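PDB 4K2P: T-lymphoma invasion and metastasis-inducing protein 1 from Homo sapiens, which probably activates the small GTPase Rac as a guanine nucleotide exchange factor, its PH-CC-Ex region binding phosphoinositides and protein partners such as Par-3. Local coordinates for residues 37-42 / 48-53; 75-80 / 231-236; 195-200 / 206-211. The protein carries 5 engineered substitutions. One frame throughout, in Å; residues are numbered along the deposited sequence.

Contact 1 of 3, residues 37-42 / 48-53; sequences KHYWVS and LFFYES
Trp40 with Tyr51 and Ser42 with Phe49 form antiparallel hydrogen-bonded pairs that close the beta hairpin of strands 37-44 and 47-51 in the PH domain. Phe49 N reaches Ser42 O at 2.9 Å, with an almost straight N-H...O angle of 178°. The tight part is the face bearing Tyr39, Val41 and Phe50. Phe50 directs an edge at the Tyr39 ring in a T-shaped stack (planes at 88°), its CB also over that ring, 4.3 Å from the centroid. Val41 has CG1 opposite its backbone N (chi1 178°), which sends CG1 to Leu48 CD2 at 3.7 Å and leaves CG2 beside Phe50 CD2 at 3.8 Å. Shortening Tyr39 to an alanine is likely to leave the Phe50 edge and Glu52 CG without the ring they rest against. The other face is looser: Trp40 CD1 and Tyr51 CD1 stand 4.1 Å apart, and one water bridges Ser42 OG and Tyr51 OH, 3.0 Å from each. At the hairpin's open end, Lys37 NZ stays 4.3 Å from Glu52 OE2, beyond a salt bridge, and Glu52 OE1 has a long, weak ion pair with Lys66. Backbone bonds and buried aromatic packing therefore appear to hold the hairpin, with charge attraction adding little.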
loop_
_atom_site.group_PDB
_atom_site.type_symbol
_atom_site.label_atom_id
_atom_site.label_comp_id
_atom_site.label_asym_id
_atom_site.label_seq_id
_atom_site.Cartn_x
_atom_site.Cartn_y
_atom_site.Cartn_z
ATOM N N LYS A 37 -14.214 -6.958 14.633
ATOM C CA LYS A 37 -15.280 -6.087 15.143
ATOM C C LYS A 37 -16.039 -5.512 13.952
ATOM O O LYS A 37 -15.436 -5.207 12.932
ATOM C CB LYS A 37 -14.712 -4.952 16.000
ATOM C CG LYS A 37 -14.329 -5.355 17.419
ATOM C CD LYS A 37 -13.814 -4.161 18.229
ATOM C CE LYS A 37 -14.913 -3.147 18.554
ATOM N NZ LYS A 37 -15.825 -3.626 19.635
ATOM N N HIS A 38 -17.353 -5.365 14.067
ATOM C CA HIS A 38 -18.126 -4.826 12.954
ATOM C C HIS A 38 -18.311 -3.312 13.081
ATOM O O HIS A 38 -18.488 -2.766 14.168
ATOM C CB HIS A 38 -19.481 -5.542 12.840
ATOM C CG HIS A 38 -20.517 -5.066 13.806
ATOM N ND1 HIS A 38 -20.393 -5.210 15.171
ATOM C CD2 HIS A 38 -21.721 -4.478 13.600
ATOM C CE1 HIS A 38 -21.462 -4.708 15.764
ATOM N NE2 HIS A 38 -22.282 -4.257 14.832
ATOM N N TYR A 39 -18.260 -2.645 11.941
ATOM C CA TYR A 39 -18.488 -1.216 11.854
ATOM C C TYR A 39 -19.282 -0.913 10.604
ATOM O O TYR A 39 -19.236 -1.660 9.638
ATOM C CB TYR A 39 -17.176 -0.440 11.783
ATOM C CG TYR A 39 -16.313 -0.487 13.007
ATOM C CD1 TYR A 39 -16.559 0.350 14.079
ATOM C CD2 TYR A 39 -15.218 -1.339 13.074
ATOM C CE1 TYR A 39 -15.751 0.328 15.200
ATOM C CE2 TYR A 39 -14.406 -1.366 14.185
ATOM C CZ TYR A 39 -14.677 -0.531 15.245
ATOM O OH TYR A 39 -13.871 -0.558 16.359
ATOM N N TRP A 40 -20.009 0.187 10.630
ATOM C CA TRP A 40 -20.411 0.851 9.405
ATOM C C TRP A 40 -19.224 1.701 8.937
ATOM O O TRP A 40 -18.777 2.598 9.636
ATOM C CB TRP A 40 -21.643 1.714 9.629
ATOM C CG TRP A 40 -22.160 2.331 8.379
ATOM C CD1 TRP A 40 -22.021 3.630 7.986
ATOM C CD2 TRP A 40 -22.894 1.674 7.344
ATOM N NE1 TRP A 40 -22.633 3.821 6.775
ATOM C CE2 TRP A 40 -23.174 2.635 6.358
ATOM C CE3 TRP A 40 -23.345 0.364 7.158
ATOM C CZ2 TRP A 40 -23.884 2.329 5.199
ATOM C CZ3 TRP A 40 -24.045 0.063 6.007
ATOM C CH2 TRP A 40 -24.309 1.038 5.042
ATOM N N VAL A 41 -18.699 1.394 7.766
ATOM C CA VAL A 41 -17.508 2.062 7.261
ATOM C C VAL A 41 -17.901 2.945 6.099
ATOM O O VAL A 41 -18.544 2.489 5.171
ATOM C CB VAL A 41 -16.437 1.044 6.829
ATOM C CG1 VAL A 41 -15.200 1.754 6.258
ATOM C CG2 VAL A 41 -16.055 0.177 8.011
ATOM N N SER A 42 -17.481 4.206 6.151
ATOM C CA SER A 42 -17.871 5.201 5.173
ATOM C C SER A 42 -16.652 5.948 4.641
ATOM O O SER A 42 -15.918 6.581 5.386
ATOM C CB SER A 42 -18.859 6.183 5.798
ATOM O OG SER A 42 -19.292 7.140 4.857
ATOM N N LEU A 48 -11.492 6.876 5.729
ATOM C CA LEU A 48 -12.469 5.892 6.144
ATOM C C LEU A 48 -12.932 6.218 7.553
ATOM O O LEU A 48 -12.131 6.255 8.474
ATOM C CB LEU A 48 -11.886 4.471 6.105
ATOM C CG LEU A 48 -11.627 3.851 4.737
ATOM C CD1 LEU A 48 -10.878 2.536 4.912
ATOM C CD2 LEU A 48 -12.908 3.632 3.984
ATOM N N PHE A 49 -14.227 6.466 7.705
ATOM C CA PHE A 49 -14.841 6.718 9.000
ATOM C C PHE A 49 -15.549 5.463 9.486
ATOM O O PHE A 49 -16.284 4.821 8.740
ATOM C CB PHE A 49 -15.823 7.883 8.904
ATOM C CG PHE A 49 -15.176 9.184 8.547
ATOM C CD1 PHE A 49 -14.639 9.994 9.528
ATOM C CD2 PHE A 49 -15.087 9.588 7.228
ATOM C CE1 PHE A 49 -14.033 11.197 9.206
ATOM C CE2 PHE A 49 -14.481 10.795 6.894
ATOM C CZ PHE A 49 -13.951 11.595 7.885
ATOM N N PHE A 50 -15.335 5.136 10.752
ATOM C CA PHE A 50 -15.873 3.922 11.349
ATOM C C PHE A 50 -16.909 4.288 12.390
ATOM O O PHE A 50 -16.608 5.012 13.333
ATOM C CB PHE A 50 -14.748 3.096 11.977
ATOM C CG PHE A 50 -13.725 2.616 10.989
ATOM C CD1 PHE A 50 -12.846 3.496 10.400
ATOM C CD2 PHE A 50 -13.635 1.280 10.665
ATOM C CE1 PHE A 50 -11.907 3.050 9.491
ATOM C CE2 PHE A 50 -12.694 0.831 9.757
ATOM C CZ PHE A 50 -11.831 1.717 9.174
ATOM N N TYR A 51 -18.130 3.788 12.201
ATOM C CA TYR A 51 -19.267 4.087 13.071
ATOM C C TYR A 51 -19.756 2.809 13.753
ATOM O O TYR A 51 -19.764 1.744 13.133
ATOM C CB TYR A 51 -20.431 4.686 12.278
ATOM C CG TYR A 51 -20.165 5.987 11.539
ATOM C CD1 TYR A 51 -19.601 5.988 10.267
ATOM C CD2 TYR A 51 -20.538 7.210 12.088
ATOM C CE1 TYR A 51 -19.382 7.176 9.583
ATOM C CE2 TYR A 51 -20.326 8.392 11.409
ATOM C CZ TYR A 51 -19.754 8.370 10.159
ATOM O OH TYR A 51 -19.542 9.550 9.487
ATOM N N GLU A 52 -20.143 2.902 15.021
ATOM C CA GLU A 52 -20.825 1.800 15.697
ATOM C C GLU A 52 -22.325 2.022 15.726
ATOM O O GLU A 52 -22.796 3.148 15.903
ATOM C CB GLU A 52 -20.310 1.628 17.127
ATOM C CG GLU A 52 -18.891 1.081 17.214
ATOM C CD GLU A 52 -18.433 0.853 18.647
ATOM O OE1 GLU A 52 -19.208 1.145 19.587
ATOM O OE2 GLU A 52 -17.293 0.377 18.833
ATOM N N SER A 53 -23.074 0.939 15.560
ATOM C CA SER A 53 -24.527 0.981 15.694
ATOM C C SER A 53 -24.949 1.066 17.155
ATOM O O SER A 53 -24.369 0.389 18.001
ATOM C CB SER A 53 -25.150 -0.253 15.042
ATOM O OG SER A 53 -26.557 -0.197 15.105
HETATM O O HOH W 1 -19.274 9.692 6.457
#

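Contact 2 of 3, residues 75-80 / 231-236; sequences IVQAVP and FSVSSF
Gln77 and Ser234 make the nearest backbone approach, CA to CA 7.2 Å, and no hydrogen bond spans the two segments directly. The pairing sets strand 75-78 of the PH domain's antiparallel sheet against the first turn of helix 233-241 in the CC-Ex region, so it is a strand-to-helix packing between parts far apart in sequence. Val233 is the central side chain on the helix. It crosses Gln77 at about a right angle, with CG1 4.0 Å from Gln77 CG and CG2 3.8 Å from Gln77 OE1. Ile75 adds a more distant apolar neighbour, its CG2 4.4 Å from Val233 CG1. The Gln77 chain bends at its second torsion (chi2 -77°), which folds the amide back along its own strand: NE2 donates to Val76 O at 3.0 Å, approaching from above the carbonyl plane, 37° out of it. That bond favours this rotation of the amide and leaves OE1 against the valine. Phe193 of helix 168-203, with Pro210 and Leu213 of helix 210-214, also packs on Val233, while Val76 N is hydrogen-bonded to His117 NE2 of helix 106-128. The helix start is secured by an N-cap, Ser232 OG accepting from Ser235 N at 3.2 Å with an N-H...O angle of 161°. The polar link across this buried contact is indirect: one water donates to Ile75 O at 2.9 Å and also meets Ser234 OG at 2.8 Å.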
loop_
_atom_site.group_PDB
_atom_site.type_symbol
_atom_site.label_atom_id
_atom_site.label_comp_id
_atom_site.label_asym_id
_atom_site.label_seq_id
_atom_site.Cartn_x
_atom_site.Cartn_y
_atom_site.Cartn_z
ATOM N N ILE A 75 -2.680 1.138 -0.543
ATOM C CA ILE A 75 -2.917 0.030 -1.451
ATOM C C ILE A 75 -3.953 -0.877 -0.801
ATOM O O ILE A 75 -3.926 -1.101 0.398
ATOM C CB ILE A 75 -1.628 -0.774 -1.750
ATOM C CG1 ILE A 75 -0.631 0.073 -2.547
ATOM C CG2 ILE A 75 -1.952 -2.043 -2.537
ATOM C CD1 ILE A 75 0.775 -0.543 -2.649
ATOM N N VAL A 76 -4.849 -1.424 -1.607
ATOM C CA VAL A 76 -5.821 -2.382 -1.132
ATOM C C VAL A 76 -5.626 -3.628 -1.983
ATOM O O VAL A 76 -5.463 -3.531 -3.200
ATOM C CB VAL A 76 -7.274 -1.871 -1.228
ATOM C CG1 VAL A 76 -8.208 -2.802 -0.473
ATOM C CG2 VAL A 76 -7.391 -0.459 -0.674
ATOM N N GLN A 77 -5.625 -4.785 -1.329
ATOM C CA GLN A 77 -5.440 -6.082 -1.981
ATOM C C GLN A 77 -6.448 -7.089 -1.449
ATOM O O GLN A 77 -6.639 -7.196 -0.247
ATOM C CB GLN A 77 -4.029 -6.631 -1.737
ATOM C CG GLN A 77 -2.903 -5.825 -2.354
ATOM C CD GLN A 77 -2.772 -6.069 -3.838
ATOM O OE1 GLN A 77 -2.165 -7.050 -4.271
ATOM N NE2 GLN A 77 -3.326 -5.167 -4.630
ATOM N N ALA A 78 -7.077 -7.841 -2.338
ATOM C CA ALA A 78 -7.816 -9.029 -1.937
ATOM C C ALA A 78 -6.878 -9.990 -1.229
ATOM O O ALA A 78 -5.690 -10.045 -1.538
ATOM C CB ALA A 78 -8.443 -9.702 -3.140
ATOM N N VAL A 79 -7.417 -10.733 -0.271
ATOM C CA VAL A 79 -6.672 -11.772 0.431
ATOM C C VAL A 79 -7.451 -13.068 0.328
ATOM O O VAL A 79 -7.889 -13.618 1.334
ATOM C CB VAL A 79 -6.437 -11.428 1.914
ATOM C CG1 VAL A 79 -5.380 -12.358 2.507
ATOM C CG2 VAL A 79 -6.009 -9.976 2.065
ATOM N N PRO A 80 -7.627 -13.577 -0.893
ATOM C CA PRO A 80 -8.407 -14.807 -1.031
ATOM C C PRO A 80 -7.723 -15.994 -0.354
ATOM O O PRO A 80 -8.346 -17.024 -0.151
ATOM C CB PRO A 80 -8.482 -15.008 -2.546
ATOM C CG PRO A 80 -7.294 -14.300 -3.074
ATOM C CD PRO A 80 -7.091 -13.117 -2.183
ATOM N N PHE A 231 4.234 -12.654 4.266
ATOM C CA PHE A 231 4.850 -12.259 3.005
ATOM C C PHE A 231 3.745 -11.964 2.017
ATOM O O PHE A 231 3.141 -12.877 1.460
ATOM C CB PHE A 231 5.750 -13.361 2.434
ATOM C CG PHE A 231 6.949 -13.671 3.272
ATOM C CD1 PHE A 231 6.836 -14.459 4.405
ATOM C CD2 PHE A 231 8.197 -13.189 2.915
ATOM C CE1 PHE A 231 7.951 -14.756 5.173
ATOM C CE2 PHE A 231 9.315 -13.481 3.678
ATOM C CZ PHE A 231 9.193 -14.258 4.809
ATOM N N SER A 232 3.501 -10.684 1.787
ATOM C CA SER A 232 2.433 -10.260 0.903
ATOM C C SER A 232 2.716 -8.848 0.426
ATOM O O SER A 232 3.585 -8.165 0.958
ATOM C CB SER A 232 1.093 -10.302 1.625
ATOM O OG SER A 232 1.064 -9.275 2.605
ATOM N N VAL A 233 1.985 -8.417 -0.590
ATOM C CA VAL A 233 2.067 -7.044 -1.053
ATOM C C VAL A 233 1.787 -6.096 0.103
ATOM O O VAL A 233 2.410 -5.056 0.202
ATOM C CB VAL A 233 1.083 -6.785 -2.206
ATOM C CG1 VAL A 233 1.027 -5.297 -2.559
ATOM C CG2 VAL A 233 1.504 -7.592 -3.422
ATOM N N SER A 234 0.864 -6.463 0.986
ATOM C CA SER A 234 0.469 -5.575 2.079
ATOM C C SER A 234 1.578 -5.356 3.108
ATOM O O SER A 234 1.753 -4.240 3.597
ATOM C CB SER A 234 -0.777 -6.115 2.781
ATOM O OG SER A 234 -1.882 -6.109 1.900
ATOM N N SER A 235 2.308 -6.410 3.463
ATOM C CA SER A 235 3.392 -6.276 4.430
ATOM C C SER A 235 4.614 -5.602 3.791
ATOM O O SER A 235 5.334 -4.855 4.443
ATOM C CB SER A 235 3.768 -7.644 5.002
ATOM O OG SER A 235 4.259 -8.503 3.991
ATOM N N PHE A 236 4.827 -5.878 2.511
ATOM C CA PHE A 236 5.899 -5.266 1.735
ATOM C C PHE A 236 5.665 -3.763 1.724
ATOM O O PHE A 236 6.558 -2.980 2.031
ATOM C CB PHE A 236 5.904 -5.851 0.317
ATOM C CG PHE A 236 7.073 -5.438 -0.538
ATOM C CD1 PHE A 236 8.129 -4.694 -0.030
ATOM C CD2 PHE A 236 7.112 -5.811 -1.868
ATOM C CE1 PHE A 236 9.196 -4.330 -0.840
ATOM C CE2 PHE A 236 8.180 -5.455 -2.677
ATOM C CZ PHE A 236 9.218 -4.709 -2.163
HETATM O O HOH W 2 -2.532 -3.667 0.809
#

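Contact 3 of 3, residues 195-200 / 206-211; sequences FRCYLA and ELPNPK
Pro208, whose pyrrolidine is the one ring in the contact, points its CG corner between Arg196 and Cys197. The evidence is that Cys197 SG and Arg196 CB lie on opposite sides of its mean plane, both obliquely, so that neither sits squarely over a face. Pro208 CG is 3.8 Å from Cys197 SG and 3.9 Å from Arg196 CB. The sulfur is opposite its own carbonyl carbon (chi1 -78°), and this torsion carries it out alongside the proline, where it also meets Pro208 CD at 3.8 Å. Only the first carbon of Arg196 is used here; the extended chain runs away from the proline, and its NH2 makes a salt bridge with Glu145 of helix 133-161.

Leu207 carries the packing on from Cys197 to Ala200: its CD2 branch touches Cys197 O at 3.7 Å and Ala200 CB at 3.9 Å. Ala200 CB also approaches the backbone, 3.6 Å from Glu206 O, and its single methyl lets the returning chain pass close by. No hydrogen bond joins the segments, and the 251 Å² buried between them comes largely from these carbon and sulfur contacts.

The chain leaves helix 168-203, doubles back along its last turns as an extended segment and enters helix 210-214, where Asn209 is the N-cap and its OD1 accepts from Arg212 N. Phe195 and Tyr198, on the other side of helix 168-203, pack against helices 106-128 and 133-161, while Cys197 and Leu207 reach Gln77 of strand 75-78.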
loop_
_atom_site.group_PDB
_atom_site.type_symbol
_atom_site.label_atom_id
_atom_site.label_comp_id
_atom_site.label_asym_id
_atom_site.label_seq_id
_atom_site.Cartn_x
_atom_site.Cartn_y
_atom_site.Cartn_z
ATOM N N PHE A 195 0.425 3.031 -8.386
ATOM C CA PHE A 195 -0.188 3.862 -9.411
ATOM C C PHE A 195 -0.890 2.987 -10.430
ATOM O O PHE A 195 -1.917 3.374 -10.974
ATOM C CB PHE A 195 0.840 4.772 -10.087
ATOM C CG PHE A 195 1.213 5.970 -9.262
ATOM C CD1 PHE A 195 0.290 6.968 -9.026
ATOM C CD2 PHE A 195 2.478 6.101 -8.723
ATOM C CE1 PHE A 195 0.619 8.076 -8.266
ATOM C CE2 PHE A 195 2.810 7.212 -7.959
ATOM C CZ PHE A 195 1.877 8.195 -7.733
ATOM N N ARG A 196 -0.354 1.797 -10.674
ATOM C CA ARG A 196 -0.997 0.870 -11.595
ATOM C C ARG A 196 -2.295 0.326 -11.005
ATOM O O ARG A 196 -3.220 -0.027 -11.736
ATOM C CB ARG A 196 -0.054 -0.272 -11.952
ATOM C CG ARG A 196 0.950 0.104 -13.015
ATOM C CD ARG A 196 1.920 -1.020 -13.303
ATOM N NE ARG A 196 2.824 -0.653 -14.389
ATOM C CZ ARG A 196 4.040 -1.157 -14.569
ATOM N NH1 ARG A 196 4.532 -2.049 -13.719
ATOM N NH2 ARG A 196 4.768 -0.755 -15.601
ATOM N N CYS A 197 -2.363 0.254 -9.685
ATOM C CA CYS A 197 -3.598 -0.137 -9.032
ATOM C C CYS A 197 -4.644 0.951 -9.228
ATOM O O CYS A 197 -5.805 0.663 -9.537
ATOM C CB CYS A 197 -3.378 -0.387 -7.541
ATOM S SG CYS A 197 -2.624 -1.968 -7.148
ATOM N N TYR A 198 -4.231 2.202 -9.040
ATOM C CA TYR A 198 -5.139 3.345 -9.171
ATOM C C TYR A 198 -5.670 3.441 -10.586
ATOM O O TYR A 198 -6.857 3.667 -10.815
ATOM C CB TYR A 198 -4.430 4.652 -8.821
ATOM C CG TYR A 198 -3.934 4.766 -7.402
ATOM C CD1 TYR A 198 -4.232 3.799 -6.441
ATOM C CD2 TYR A 198 -3.161 5.849 -7.022
ATOM C CE1 TYR A 198 -3.768 3.926 -5.141
ATOM C CE2 TYR A 198 -2.701 5.982 -5.746
ATOM C CZ TYR A 198 -2.996 5.018 -4.806
ATOM O OH TYR A 198 -2.518 5.188 -3.531
ATOM N N LEU A 199 -4.769 3.265 -11.541
ATOM C CA LEU A 199 -5.116 3.391 -12.945
ATOM C C LEU A 199 -6.074 2.283 -13.341
ATOM O O LEU A 199 -7.028 2.515 -14.074
ATOM C CB LEU A 199 -3.865 3.347 -13.822
ATOM C CG LEU A 199 -4.109 3.510 -15.324
ATOM C CD1 LEU A 199 -4.770 4.847 -15.641
ATOM C CD2 LEU A 199 -2.812 3.369 -16.087
ATOM N N ALA A 200 -5.812 1.074 -12.853
ATOM C CA ALA A 200 -6.641 -0.077 -13.185
ATOM C C ALA A 200 -8.050 0.123 -12.647
ATOM O O ALA A 200 -9.038 -0.229 -13.293
ATOM C CB ALA A 200 -6.031 -1.345 -12.627
ATOM N N GLU A 206 -7.684 -5.092 -14.896
ATOM C CA GLU A 206 -7.224 -5.981 -13.833
ATOM C C GLU A 206 -6.022 -5.366 -13.118
ATOM O O GLU A 206 -5.236 -4.641 -13.723
ATOM C CB GLU A 206 -6.887 -7.371 -14.386
ATOM C CG GLU A 206 -5.689 -7.434 -15.313
ATOM C CD GLU A 206 -5.481 -8.826 -15.891
ATOM O OE1 GLU A 206 -6.105 -9.781 -15.379
ATOM O OE2 GLU A 206 -4.695 -8.964 -16.856
ATOM N N LEU A 207 -5.900 -5.639 -11.824
ATOM C CA LEU A 207 -4.830 -5.064 -11.021
ATOM C C LEU A 207 -3.487 -5.697 -11.385
ATOM O O LEU A 207 -3.450 -6.811 -11.902
ATOM C CB LEU A 207 -5.108 -5.272 -9.532
ATOM C CG LEU A 207 -6.256 -4.503 -8.876
ATOM C CD1 LEU A 207 -6.266 -4.801 -7.387
ATOM C CD2 LEU A 207 -6.182 -3.012 -9.124
ATOM N N PRO A 208 -2.377 -4.988 -11.111
ATOM C CA PRO A 208 -1.042 -5.515 -11.420
ATOM C C PRO A 208 -0.728 -6.764 -10.609
ATOM O O PRO A 208 -1.265 -6.920 -9.519
ATOM C CB PRO A 208 -0.107 -4.364 -11.038
ATOM C CG PRO A 208 -0.887 -3.538 -10.082
ATOM C CD PRO A 208 -2.308 -3.640 -10.527
ATOM N N ASN A 209 0.143 -7.621 -11.135
ATOM C CA ASN A 209 0.434 -8.920 -10.532
ATOM C C ASN A 209 1.179 -8.802 -9.193
ATOM O O ASN A 209 2.268 -8.242 -9.146
ATOM C CB ASN A 209 1.249 -9.764 -11.515
ATOM C CG ASN A 209 1.444 -11.194 -11.043
ATOM O OD1 ASN A 209 2.079 -11.442 -10.025
ATOM N ND2 ASN A 209 0.888 -12.143 -11.787
ATOM N N PRO A 210 0.605 -9.346 -8.100
ATOM C CA PRO A 210 1.277 -9.218 -6.797
ATOM C C PRO A 210 2.597 -9.992 -6.704
ATOM O O PRO A 210 3.533 -9.521 -6.059
ATOM C CB PRO A 210 0.256 -9.805 -5.804
ATOM C CG PRO A 210 -1.012 -9.980 -6.560
ATOM C CD PRO A 210 -0.647 -10.118 -7.996
ATOM N N LYS A 211 2.655 -11.176 -7.305
ATOM C CA LYS A 211 3.868 -11.993 -7.259
ATOM C C LYS A 211 5.060 -11.289 -7.907
ATOM O O LYS A 211 6.189 -11.417 -7.436
ATOM C CB LYS A 211 3.635 -13.349 -7.925
ATOM C CG LYS A 211 2.841 -14.331 -7.074
ATOM C CD LYS A 211 3.625 -14.683 -5.817
ATOM C CE LYS A 211 3.431 -16.124 -5.383
ATOM N NZ LYS A 211 2.032 -16.467 -5.006
#

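Contact 2 is buried throughout, contact 1 is partly buried, the Tyr39, Val41 and Phe50 face fully so, and contact 3 is a surface contact. Contacts 1 and 2 draw on the same PH sheet, yet their centres are about 22 Å apart and they do not touch. Contacts 2 and 3 do touch: Val233 CG2 meets Pro210 CB at 3.5 Å, and Gln77 NE2 lies 4.1 Å from Cys197 SG, so the glutamine joins strand and helical region. The chemistry follows the setting: backbone bonds and aromatic packing in contact 1, a valine against a glutamine side chain, with a water bridge, in contact 2, and a returning chain packed without hydrogen bonds in contact 3.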